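Local structure of aminomethyltransferase (Bartonella henselae, 3GIR) at residues I126-I131 with C261-D266; L254-G259 with V351-V356; V311-Q316 with L378-L383; Q319-G324 with G336-G341. The protein belongs to the aminomethyltransferase (T-protein) family, in which a folate-binding domain is joined to a C-terminal beta-barrel domain. One frame throughout, in Å; residues are numbered along the deposited sequence.

Contact 1: residues I126-I131 with C261-D266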
loop_
_atom_site.group_PDB
_atom_site.type_symbol
_atom_site.label_atom_id
_atom_site.label_comp_id
_atom_site.label_asym_id
_atom_site.label_seq_id
_atom_site.Cartn_x
_atom_site.Cartn_y
_atom_site.Cartn_z
ATOM N N ILE A 126 -11.338 5.646 -7.029
ATOM C CA ILE A 126 -10.457 4.504 -6.807
ATOM C C ILE A 126 -11.142 3.469 -5.948
ATOM O O ILE A 126 -11.299 3.614 -4.720
ATOM C CB ILE A 126 -9.114 4.949 -6.200
ATOM C CG1 ILE A 126 -8.326 5.854 -7.154
ATOM C CG2 ILE A 126 -8.183 3.680 -5.872
ATOM C CD1 ILE A 126 -7.177 6.601 -6.482
ATOM N N LEU A 127 -11.580 2.358 -6.567
ATOM C CA LEU A 127 -12.174 1.247 -5.805
ATOM C C LEU A 127 -11.118 0.551 -4.909
ATOM O O LEU A 127 -11.443 0.098 -3.820
ATOM C CB LEU A 127 -12.742 0.188 -6.774
ATOM C CG LEU A 127 -13.919 0.760 -7.609
ATOM C CD1 LEU A 127 -14.328 -0.155 -8.815
ATOM C CD2 LEU A 127 -15.143 0.916 -6.626
ATOM N N ASP A 128 -9.898 0.442 -5.408
ATOM C CA ASP A 128 -8.760 -0.155 -4.691
ATOM C C ASP A 128 -7.506 0.183 -5.430
ATOM O O ASP A 128 -7.505 0.319 -6.653
ATOM C CB ASP A 128 -8.872 -1.679 -4.531
ATOM C CG ASP A 128 -8.085 -2.215 -3.298
ATOM O OD1 ASP A 128 -7.617 -1.347 -2.520
ATOM O OD2 ASP A 128 -7.840 -3.459 -3.250
ATOM N N ASP A 129 -6.417 0.309 -4.694
ATOM C CA ASP A 129 -5.106 0.356 -5.355
ATOM C C ASP A 129 -4.489 -1.030 -5.290
ATOM O O ASP A 129 -4.851 -1.833 -4.402
ATOM C CB ASP A 129 -4.193 1.482 -4.873
ATOM C CG ASP A 129 -3.859 1.488 -3.459
ATOM O OD1 ASP A 129 -4.466 0.801 -2.586
ATOM O OD2 ASP A 129 -2.899 2.315 -3.177
ATOM N N LEU A 130 -3.667 -1.339 -6.301
ATOM C CA LEU A 130 -3.281 -2.748 -6.523
ATOM C C LEU A 130 -1.860 -2.752 -7.027
ATOM O O LEU A 130 -1.444 -1.784 -7.603
ATOM C CB LEU A 130 -4.224 -3.335 -7.634
ATOM C CG LEU A 130 -5.730 -3.412 -7.492
ATOM C CD1 LEU A 130 -6.546 -3.730 -8.775
ATOM C CD2 LEU A 130 -6.102 -4.460 -6.427
ATOM N N ILE A 131 -1.148 -3.879 -6.920
ATOM C CA ILE A 131 0.073 -4.106 -7.631
ATOM C C ILE A 131 -0.164 -5.283 -8.563
ATOM O O ILE A 131 -0.644 -6.376 -8.150
ATOM C CB ILE A 131 1.290 -4.445 -6.741
ATOM C CG1 ILE A 131 1.416 -3.445 -5.594
ATOM C CG2 ILE A 131 2.532 -4.633 -7.585
ATOM C CD1 ILE A 131 1.728 -2.065 -6.090
ATOM N N CYS A 261 0.051 5.908 0.210
ATOM C CA CYS A 261 -1.402 5.948 0.528
ATOM C C CYS A 261 -1.919 4.685 1.164
ATOM O O CYS A 261 -1.458 3.560 0.851
ATOM C CB CYS A 261 -2.223 6.168 -0.715
ATOM S SG CYS A 261 -2.036 7.847 -1.362
ATOM N N LEU A 262 -2.938 4.852 2.007
ATOM C CA LEU A 262 -3.684 3.729 2.554
ATOM C C LEU A 262 -5.121 3.832 2.032
ATOM O O LEU A 262 -5.857 4.789 2.358
ATOM C CB LEU A 262 -3.591 3.668 4.080
ATOM C CG LEU A 262 -4.576 2.664 4.690
ATOM C CD1 LEU A 262 -4.092 1.283 4.241
ATOM C CD2 LEU A 262 -4.610 2.812 6.209
ATOM N N HIS A 263 -5.580 2.837 1.263
ATOM C CA HIS A 263 -6.921 2.898 0.783
ATOM C C HIS A 263 -7.896 2.742 1.939
ATOM O O HIS A 263 -7.691 1.979 2.884
ATOM C CB HIS A 263 -7.178 1.835 -0.288
ATOM C CG HIS A 263 -8.434 2.062 -1.058
ATOM N ND1 HIS A 263 -9.657 1.704 -0.557
ATOM C CD2 HIS A 263 -8.671 2.679 -2.245
ATOM C CE1 HIS A 263 -10.600 2.056 -1.410
ATOM N NE2 HIS A 263 -10.036 2.649 -2.445
ATOM N N GLY A 264 -8.927 3.587 1.904
ATOM C CA GLY A 264 -9.885 3.713 3.019
ATOM C C GLY A 264 -9.592 4.895 3.926
ATOM O O GLY A 264 -10.456 5.331 4.695
ATOM N N ASN A 265 -8.381 5.436 3.815
ATOM C CA ASN A 265 -7.955 6.652 4.519
ATOM C C ASN A 265 -7.689 7.734 3.498
ATOM O O ASN A 265 -8.501 8.652 3.291
ATOM C CB ASN A 265 -6.679 6.440 5.326
ATOM C CG ASN A 265 -6.922 5.800 6.693
ATOM O OD1 ASN A 265 -7.763 4.897 6.834
ATOM N ND2 ASN A 265 -6.141 6.204 7.681
ATOM N N ASP A 266 -6.578 7.596 2.802
ATOM C CA ASP A 266 -6.123 8.629 1.889
ATOM C C ASP A 266 -6.672 8.599 0.498
ATOM O O ASP A 266 -6.531 9.564 -0.228
ATOM C CB ASP A 266 -4.611 8.557 1.792
ATOM C CG ASP A 266 -3.973 8.375 3.148
ATOM O OD1 ASP A 266 -4.153 9.230 4.069
ATOM O OD2 ASP A 266 -3.327 7.310 3.305
HETATM O O HOH W 1 -3.629 1.137 0.025
HETATM O O HOH W 2 -0.979 2.363 -1.549
#
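D128 and H263 mark the closest approach of the two backbones, their CA atoms 6.5 Å apart, so the loop C261-D266 faces strand 126-136 without pairing to it. The chain turns a corner at L127, and the loop doubles back on itself: L262 O accepts from both N265 N and D266 N. G264, with its positive phi, suits this tight turn.

H263 carries most of the contact. Its ring, swung anti to the backbone N (chi1 -166°), reaches across the gap, and NE2 donates to I126 O over 2.8 Å. The bond is nearly straight at 176° and lies in the ring plane, although it meets the carbonyl from above that group's own plane. A histidine suits the place because it is flat enough to lie under D128, whose CA sits 4.0 Å from the ring centroid in a CH-pi contact, while its edge stays polar. The branched I126 fills the flank, CG2 lying 3.8 Å from H263 CD2.

D128 OD1 stands 3.8 Å from H263 CG, the carboxylate steeply inclined to the ring; its OD2 is held by the backbone N of N145. D129 reaches the loop through water: one molecule accepts from H263 N at 2.9 Å and lies 2.8 Å from D129 OD1, and a second lies between D129 OD2 and C261 O. D129 OD2 is also bonded to Y116 OH.

Within this folate-binding domain, strand 114-120 runs alongside, with Y118 against I126 and L119 against L127, while helix 149-159 packs on L127 and L130.

Contact 2: residues L254-G259 with V351-V356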
loop_
_atom_site.group_PDB
_atom_site.type_symbol
_atom_site.label_atom_id
_atom_site.label_comp_id
_atom_site.label_asym_id
_atom_site.label_seq_id
_atom_site.Cartn_x
_atom_site.Cartn_y
_atom_site.Cartn_z
ATOM N N LEU A 254 5.534 3.713 9.345
ATOM C CA LEU A 254 6.501 3.571 8.268
ATOM C C LEU A 254 5.969 4.055 6.946
ATOM O O LEU A 254 6.689 4.797 6.199
ATOM C CB LEU A 254 7.040 2.137 8.157
ATOM C CG LEU A 254 7.891 1.644 9.318
ATOM C CD1 LEU A 254 7.837 0.108 9.329
ATOM C CD2 LEU A 254 9.380 2.128 9.263
ATOM N N ARG A 255 4.818 3.541 6.532
ATOM C CA ARG A 255 4.264 3.909 5.275
ATOM C C ARG A 255 3.943 5.398 5.191
ATOM O O ARG A 255 4.090 5.994 4.117
ATOM C CB ARG A 255 3.059 3.035 4.901
ATOM C CG ARG A 255 1.780 3.262 5.732
ATOM C CD ARG A 255 0.950 4.278 5.072
ATOM N NE ARG A 255 -0.154 4.634 5.952
ATOM C CZ ARG A 255 -1.072 5.576 5.715
ATOM N NH1 ARG A 255 -1.099 6.293 4.615
ATOM N NH2 ARG A 255 -2.025 5.742 6.639
ATOM N N LEU A 256 3.468 5.968 6.276
ATOM C CA LEU A 256 3.110 7.386 6.293
ATOM C C LEU A 256 4.331 8.281 6.170
ATOM O O LEU A 256 4.349 9.208 5.348
ATOM C CB LEU A 256 2.268 7.670 7.541
ATOM C CG LEU A 256 1.761 9.101 7.787
ATOM C CD1 LEU A 256 1.151 9.671 6.486
ATOM C CD2 LEU A 256 0.850 9.147 9.037
ATOM N N GLU A 257 5.403 7.956 6.867
ATOM C CA GLU A 257 6.750 8.618 6.613
ATOM C C GLU A 257 7.184 8.545 5.148
ATOM O O GLU A 257 7.786 9.458 4.608
ATOM C CB GLU A 257 7.823 8.028 7.512
ATOM C CG GLU A 257 7.794 8.498 8.894
ATOM C CD GLU A 257 8.955 7.979 9.704
ATOM O OE1 GLU A 257 9.613 7.022 9.223
ATOM O OE2 GLU A 257 9.206 8.486 10.823
ATOM N N ALA A 258 6.949 7.391 4.510
ATOM C CA ALA A 258 7.293 7.126 3.101
ATOM C C ALA A 258 6.355 7.785 2.074
ATOM O O ALA A 258 6.557 7.642 0.898
ATOM C CB ALA A 258 7.422 5.594 2.796
ATOM N N GLY A 259 5.333 8.450 2.543
ATOM C CA GLY A 259 4.365 9.093 1.709
ATOM C C GLY A 259 3.381 8.218 0.970
ATOM O O GLY A 259 2.812 8.633 -0.084
ATOM N N VAL A 351 3.649 13.306 11.668
ATOM C CA VAL A 351 3.507 13.263 10.234
ATOM C C VAL A 351 2.035 13.028 9.955
ATOM O O VAL A 351 1.293 12.481 10.791
ATOM C CB VAL A 351 4.410 12.181 9.625
ATOM C CG1 VAL A 351 5.876 12.550 10.003
ATOM C CG2 VAL A 351 4.126 10.797 10.196
ATOM N N ALA A 352 1.539 13.565 8.865
ATOM C CA ALA A 352 0.211 13.365 8.427
ATOM C C ALA A 352 0.021 13.587 6.943
ATOM O O ALA A 352 0.930 14.065 6.252
ATOM C CB ALA A 352 -0.684 14.465 9.198
ATOM N N MET A 353 -1.154 13.177 6.444
ATOM C CA MET A 353 -1.539 13.444 5.056
ATOM C C MET A 353 -2.999 13.793 5.087
ATOM O O MET A 353 -3.731 13.438 6.006
ATOM C CB MET A 353 -1.303 12.255 4.110
ATOM C CG MET A 353 0.110 12.020 3.783
ATOM S SD MET A 353 0.344 10.823 2.427
ATOM C CE MET A 353 -1.031 9.730 2.706
ATOM N N GLY A 354 -3.454 14.535 4.075
ATOM C CA GLY A 354 -4.867 14.902 4.086
ATOM C C GLY A 354 -5.221 15.608 2.797
ATOM O O GLY A 354 -4.401 15.636 1.843
ATOM N N TYR A 355 -6.396 16.180 2.751
ATOM C CA TYR A 355 -6.950 16.888 1.602
ATOM C C TYR A 355 -7.182 18.315 1.927
ATOM O O TYR A 355 -7.760 18.634 2.948
ATOM C CB TYR A 355 -8.240 16.271 1.059
ATOM C CG TYR A 355 -7.962 14.999 0.257
ATOM C CD1 TYR A 355 -7.754 15.032 -1.111
ATOM C CD2 TYR A 355 -7.839 13.775 0.902
ATOM C CE1 TYR A 355 -7.474 13.912 -1.821
ATOM C CE2 TYR A 355 -7.546 12.621 0.150
ATOM C CZ TYR A 355 -7.353 12.713 -1.191
ATOM O OH TYR A 355 -7.007 11.584 -1.972
ATOM N N VAL A 356 -6.768 19.181 0.998
ATOM C CA VAL A 356 -7.027 20.635 1.043
ATOM C C VAL A 356 -7.467 21.028 -0.380
ATOM O O VAL A 356 -7.152 20.375 -1.370
ATOM C CB VAL A 356 -5.816 21.421 1.544
ATOM C CG1 VAL A 356 -5.437 21.051 3.008
ATOM C CG2 VAL A 356 -4.606 21.311 0.551
#
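L256 stands between V351 and M353, joining the last turn of helix 248-257 to strand 349-356 of the C-terminal antiparallel barrel domain. The helix stops in a Schellman motif, for which G259 supplies the positive phi, and no hydrogen bond crosses to the strand.

With CG anti to the backbone N (chi1 -180°), L256 extends toward the strand and splits its two methyls between neighbours. L256 and V351 lie alongside, pointing contrary ways, with L256 CG resting 3.8 Å from V351 CG2. CD1 leans the other way, 3.7 Å from M353 CG. V351 and M353 are two apart on the strand and share one face of it, so a forked leucine fits between a compact, beta-branched valine and a long, pliable methionine.

M353 is modelled in two conformers. In the one described, its chain bends at chi3 and CE comes obliquely to R255 NH1, an approach that is therefore uncertain. That guanidinium, buried here, is bonded by salt bridges to D266 and D252; one of its faces has L256 CB lying over it toward the rim. L256 CD2 also meets backbone, 3.8 Å from V351 O.

Contact 3: residues V311-Q316 with L378-L383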
loop_
_atom_site.group_PDB
_atom_site.type_symbol
_atom_site.label_atom_id
_atom_site.label_comp_id
_atom_site.label_asym_id
_atom_site.label_seq_id
_atom_site.Cartn_x
_atom_site.Cartn_y
_atom_site.Cartn_z
ATOM N N VAL A 311 -2.246 16.035 0.136
ATOM C CA VAL A 311 -1.043 16.635 0.538
ATOM C C VAL A 311 -0.456 16.049 1.820
ATOM O O VAL A 311 -1.186 15.560 2.709
ATOM C CB VAL A 311 -1.176 18.223 0.681
ATOM C CG1 VAL A 311 -1.579 18.886 -0.653
ATOM C CG2 VAL A 311 -2.117 18.591 1.815
ATOM N N GLY A 312 0.873 16.168 1.926
ATOM C CA GLY A 312 1.512 15.975 3.196
ATOM C C GLY A 312 1.213 17.110 4.122
ATOM O O GLY A 312 1.084 18.264 3.656
ATOM N N LEU A 313 1.152 16.844 5.422
ATOM C CA LEU A 313 0.897 17.847 6.440
ATOM C C LEU A 313 1.833 17.656 7.610
ATOM O O LEU A 313 1.965 16.553 8.118
ATOM C CB LEU A 313 -0.586 17.739 6.937
ATOM C CG LEU A 313 -1.638 18.047 5.895
ATOM C CD1 LEU A 313 -3.068 17.507 6.354
ATOM C CD2 LEU A 313 -1.715 19.537 5.553
ATOM N N LYS A 314 2.430 18.743 8.081
ATOM C CA LYS A 314 3.311 18.719 9.249
ATOM C C LYS A 314 2.698 19.505 10.368
ATOM O O LYS A 314 2.650 20.709 10.362
ATOM C CB LYS A 314 4.721 19.236 8.897
ATOM C CG LYS A 314 5.687 19.194 10.007
ATOM C CD LYS A 314 7.074 19.860 9.672
ATOM C CE LYS A 314 7.954 19.929 10.936
ATOM N NZ LYS A 314 9.388 20.336 10.592
ATOM N N PRO A 315 2.160 18.811 11.388
ATOM C CA PRO A 315 1.621 19.495 12.564
ATOM C C PRO A 315 2.702 20.301 13.275
ATOM O O PRO A 315 3.830 19.831 13.370
ATOM C CB PRO A 315 1.151 18.310 13.433
ATOM C CG PRO A 315 0.905 17.276 12.556
ATOM C CD PRO A 315 2.016 17.340 11.513
ATOM N N GLN A 316 2.360 21.507 13.694
ATOM C CA GLN A 316 3.309 22.399 14.435
ATOM C C GLN A 316 3.054 22.181 15.896
ATOM O O GLN A 316 2.484 23.018 16.604
ATOM C CB GLN A 316 3.058 23.834 14.053
ATOM C CG GLN A 316 3.345 24.073 12.594
ATOM C CD GLN A 316 3.180 25.556 12.160
ATOM O OE1 GLN A 316 3.029 26.509 12.981
ATOM N NE2 GLN A 316 3.190 25.731 10.857
ATOM N N LEU A 378 -0.978 23.482 11.093
ATOM C CA LEU A 378 -0.206 22.472 10.333
ATOM C C LEU A 378 0.340 23.198 9.082
ATOM O O LEU A 378 -0.298 24.135 8.614
ATOM C CB LEU A 378 -1.076 21.367 9.779
ATOM C CG LEU A 378 -1.901 20.575 10.825
ATOM C CD1 LEU A 378 -3.243 21.284 11.217
ATOM C CD2 LEU A 378 -2.101 19.153 10.372
ATOM N N SER A 379 1.456 22.752 8.518
ATOM C CA SER A 379 1.847 23.306 7.244
ATOM C C SER A 379 1.850 22.204 6.190
ATOM O O SER A 379 2.230 21.027 6.443
ATOM C CB SER A 379 3.232 23.977 7.377
ATOM O OG SER A 379 4.215 23.037 7.811
ATOM N N VAL A 380 1.460 22.574 4.997
ATOM C CA VAL A 380 1.496 21.646 3.896
ATOM C C VAL A 380 2.969 21.326 3.631
ATOM O O VAL A 380 3.819 22.187 3.667
ATOM C CB VAL A 380 0.850 22.251 2.629
ATOM C CG1 VAL A 380 1.156 21.379 1.369
ATOM C CG2 VAL A 380 -0.668 22.529 2.854
ATOM N N HIS A 381 3.292 20.046 3.464
ATOM C CA HIS A 381 4.660 19.540 3.519
ATOM C C HIS A 381 4.861 18.578 2.358
ATOM O O HIS A 381 3.987 17.806 1.986
ATOM C CB HIS A 381 4.971 18.850 4.846
ATOM C CG HIS A 381 6.424 18.585 5.119
ATOM N ND1 HIS A 381 7.139 17.551 4.523
ATOM C CD2 HIS A 381 7.277 19.189 5.969
ATOM C CE1 HIS A 381 8.382 17.573 4.982
ATOM N NE2 HIS A 381 8.496 18.554 5.856
ATOM N N SER A 382 6.085 18.620 1.782
ATOM C CA SER A 382 6.473 17.648 0.767
ATOM C C SER A 382 6.423 16.199 1.266
ATOM O O SER A 382 6.617 15.960 2.443
ATOM C CB SER A 382 7.901 17.956 0.245
ATOM O OG SER A 382 8.827 17.885 1.281
ATOM N N LEU A 383 6.163 15.295 0.336
ATOM C CA LEU A 383 6.253 13.855 0.618
ATOM C C LEU A 383 7.327 13.265 -0.284
ATOM O O LEU A 383 7.518 13.772 -1.398
ATOM C CB LEU A 383 4.927 13.224 0.349
ATOM C CG LEU A 383 3.745 13.634 1.254
ATOM C CD1 LEU A 383 2.443 13.051 0.646
ATOM C CD2 LEU A 383 4.048 13.211 2.709
HETATM O O HOH W 3 2.266 17.775 -0.210
HETATM O O HOH W 4 10.476 19.371 7.586
#
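K314 approaches the H381 ring obliquely, CD lying 3.8 Å from CD2. In the plane of that ring a water meets NE2 at 2.8 Å; the same water is a weak partner of K314 NZ. ND1 donates to S382 O, also close to the ring plane and on a carbonyl lone pair, which fixes the ring's rotation, and F385 stacks on the ring from beyond the segments. K314 is fully extended, so its methylenes lie against H381 while the ammonium leads away, as befits an exposed lysine.

Between the strands, H381 N donates to G312 O over 2.8 Å. K314 and S379 form a reciprocal pair: K314 N to S379 O at 2.8 Å and S379 N to K314 O at 3.0 Å. G312, lacking a side chain, leaves room for L383, whose CD1 comes 3.7 Å from G312 N, and a water links G312 N to H381 O.

L378 CD2 reaches L313 CB at 4.0 Å and also touches the proline ring of P315, while V367 and L327 add further apolar cover. The antiparallel pairing, centred on K314 with S379, makes strands 309-315 and 374-381 neighbours in the sheet of the C-terminal barrel domain, with L313, P315, L378 and V380 on its apolar face here.

Contact 4: residues Q319-G324 with G336-G341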
loop_
_atom_site.group_PDB
_atom_site.type_symbol
_atom_site.label_atom_id
_atom_site.label_comp_id
_atom_site.label_asym_id
_atom_site.label_seq_id
_atom_site.Cartn_x
_atom_site.Cartn_y
_atom_site.Cartn_z
ATOM N N GLN A 319 2.592 16.773 19.558
ATOM C CA GLN A 319 1.530 15.770 19.659
ATOM C C GLN A 319 0.856 15.463 18.303
ATOM O O GLN A 319 0.458 16.373 17.596
ATOM C CB GLN A 319 0.519 16.219 20.708
ATOM C CG GLN A 319 1.203 16.359 22.094
ATOM C CD GLN A 319 2.005 15.092 22.536
ATOM O OE1 GLN A 319 1.497 13.960 22.470
ATOM N NE2 GLN A 319 3.262 15.295 22.983
ATOM N N PRO A 320 0.776 14.171 17.927
ATOM C CA PRO A 320 0.147 13.900 16.616
ATOM C C PRO A 320 -1.294 14.419 16.475
ATOM O O PRO A 320 -2.059 14.438 17.433
ATOM C CB PRO A 320 0.158 12.365 16.527
ATOM C CG PRO A 320 1.309 11.944 17.395
ATOM C CD PRO A 320 1.472 12.971 18.457
ATOM N N ILE A 321 -1.644 14.747 15.241
ATOM C CA ILE A 321 -2.971 15.006 14.824
ATOM C C ILE A 321 -3.354 13.777 14.033
ATOM O O ILE A 321 -2.637 13.381 13.130
ATOM C CB ILE A 321 -3.008 16.302 13.912
ATOM C CG1 ILE A 321 -2.538 17.512 14.752
ATOM C CG2 ILE A 321 -4.344 16.524 13.344
ATOM C CD1 ILE A 321 -2.442 18.795 13.990
ATOM N N ARG A 322 -4.516 13.215 14.363
ATOM C CA ARG A 322 -5.000 11.958 13.819
ATOM C C ARG A 322 -5.979 12.058 12.670
ATOM O O ARG A 322 -6.627 13.071 12.437
ATOM C CB ARG A 322 -5.702 11.171 14.970
ATOM C CG ARG A 322 -4.849 11.046 16.259
ATOM C CD ARG A 322 -3.560 10.334 15.998
ATOM N NE ARG A 322 -3.802 8.949 15.602
ATOM C CZ ARG A 322 -3.933 7.913 16.427
ATOM N NH1 ARG A 322 -3.824 8.084 17.741
ATOM N NH2 ARG A 322 -4.159 6.685 15.917
ATOM N N ALA A 323 -6.129 10.941 11.958
ATOM C CA ALA A 323 -7.129 10.805 10.930
ATOM C C ALA A 323 -8.484 11.303 11.420
ATOM O O ALA A 323 -8.918 10.968 12.553
ATOM C CB ALA A 323 -7.184 9.322 10.561
ATOM N N GLY A 324 -9.166 12.052 10.575
ATOM C CA GLY A 324 -10.475 12.630 10.842
ATOM C C GLY A 324 -10.475 14.062 11.364
ATOM O O GLY A 324 -11.515 14.738 11.338
ATOM N N GLY A 336 -10.998 21.096 4.549
ATOM C CA GLY A 336 -10.505 19.754 4.258
ATOM C C GLY A 336 -10.436 18.897 5.484
ATOM O O GLY A 336 -11.135 19.159 6.445
ATOM N N VAL A 337 -9.604 17.872 5.458
ATOM C CA VAL A 337 -9.586 16.851 6.509
ATOM C C VAL A 337 -8.247 16.129 6.502
ATOM O O VAL A 337 -7.636 15.968 5.421
ATOM C CB VAL A 337 -10.743 15.841 6.326
ATOM C CG1 VAL A 337 -10.565 14.992 5.126
ATOM C CG2 VAL A 337 -10.981 15.076 7.669
ATOM N N VAL A 338 -7.758 15.736 7.677
ATOM C CA VAL A 338 -6.650 14.859 7.811
ATOM C C VAL A 338 -7.109 13.443 7.573
ATOM O O VAL A 338 -8.071 12.987 8.210
ATOM C CB VAL A 338 -6.032 14.962 9.212
ATOM C CG1 VAL A 338 -4.922 13.931 9.495
ATOM C CG2 VAL A 338 -5.519 16.413 9.466
ATOM N N THR A 339 -6.462 12.765 6.654
ATOM C CA THR A 339 -6.800 11.364 6.336
ATOM C C THR A 339 -5.936 10.351 7.062
ATOM O O THR A 339 -6.393 9.211 7.311
ATOM C CB THR A 339 -6.825 11.109 4.872
ATOM O OG1 THR A 339 -5.577 11.504 4.275
ATOM C CG2 THR A 339 -7.970 11.858 4.188
ATOM N N SER A 340 -4.679 10.710 7.382
ATOM C CA SER A 340 -3.762 9.829 8.112
ATOM C C SER A 340 -2.870 10.688 8.987
ATOM O O SER A 340 -2.513 11.808 8.624
ATOM C CB SER A 340 -2.860 9.001 7.201
ATOM O OG SER A 340 -3.580 8.116 6.399
ATOM N N GLY A 341 -2.531 10.180 10.151
ATOM C CA GLY A 341 -1.644 10.920 11.031
ATOM C C GLY A 341 -1.090 10.086 12.136
ATOM O O GLY A 341 -1.815 9.213 12.662
HETATM O O HOH W 5 -4.655 8.501 12.772
#
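The loop I321-G324 runs roughly against V337-G341, their directions 131° apart; A323 lies against S340 and R322 against G341, each CA pair 4.5 Å apart. One backbone hydrogen bond crosses, from G324 N to V338 O (2.8 Å, 166°). Farther along, a weaker CA-H...O contact runs from G341 CA to I321 O (3.4 Å); glycine suits that place, since with no CB the carbonyl can come close.

V338 is the main apolar side chain. Its two methyls diverge: CG2 meets I321 CG2 at 4.1 Å, the side chains crossing at about a right angle, and CG1, anti to the backbone N (chi1 174°), rests on the carbonyl of R322. I321 continues onto P315, I376 and L378, so a long branched side chain here bridges several strands. The side chains of T339 and S340 point away from the loop, and both residues face M353 in a classic beta bulge of strand 334-344, part of the C-terminal barrel domain. The bulge brings both hydroxyls, T339 OG1 and S340 OG, to D266 OD1 in the folate-binding domain, and S340 OG is also bonded to R255.

The small A323 can sit directly against the bulge, its CB 3.3 Å from T339 O. R322 is bent at chi2 and chi3, which turns NE back toward the strand, although this exposed side chain also touches a crystal neighbour. One water accepts from R322 NE at 3.0 Å and from A323 N, and donates to G341 O over 2.9 Å.

In the fold
From the N terminus, contact 1 opens first and closes across 129 residues, both of its segments belonging to the folate-binding domain. Before it closes, 254-259 begins contact 2, so the two cross; contact 2 ends on strand 349-356 and ties the C-terminal end of helix 248-257 to the barrel sheet. Contact 3 opens at 311-316 and crosses contact 2 in turn, closing only at 378-383. Contact 4 is the short loop, 11 residues between its segments, and lies within the spans of both contacts 2 and 3. Contacts 2, 3 and 4 meet in one antiparallel sheet, and contact 1 joins contacts 2 and 4 through D266, whose carbonyl oxygen probably accepts a hydrogen bond from Y355.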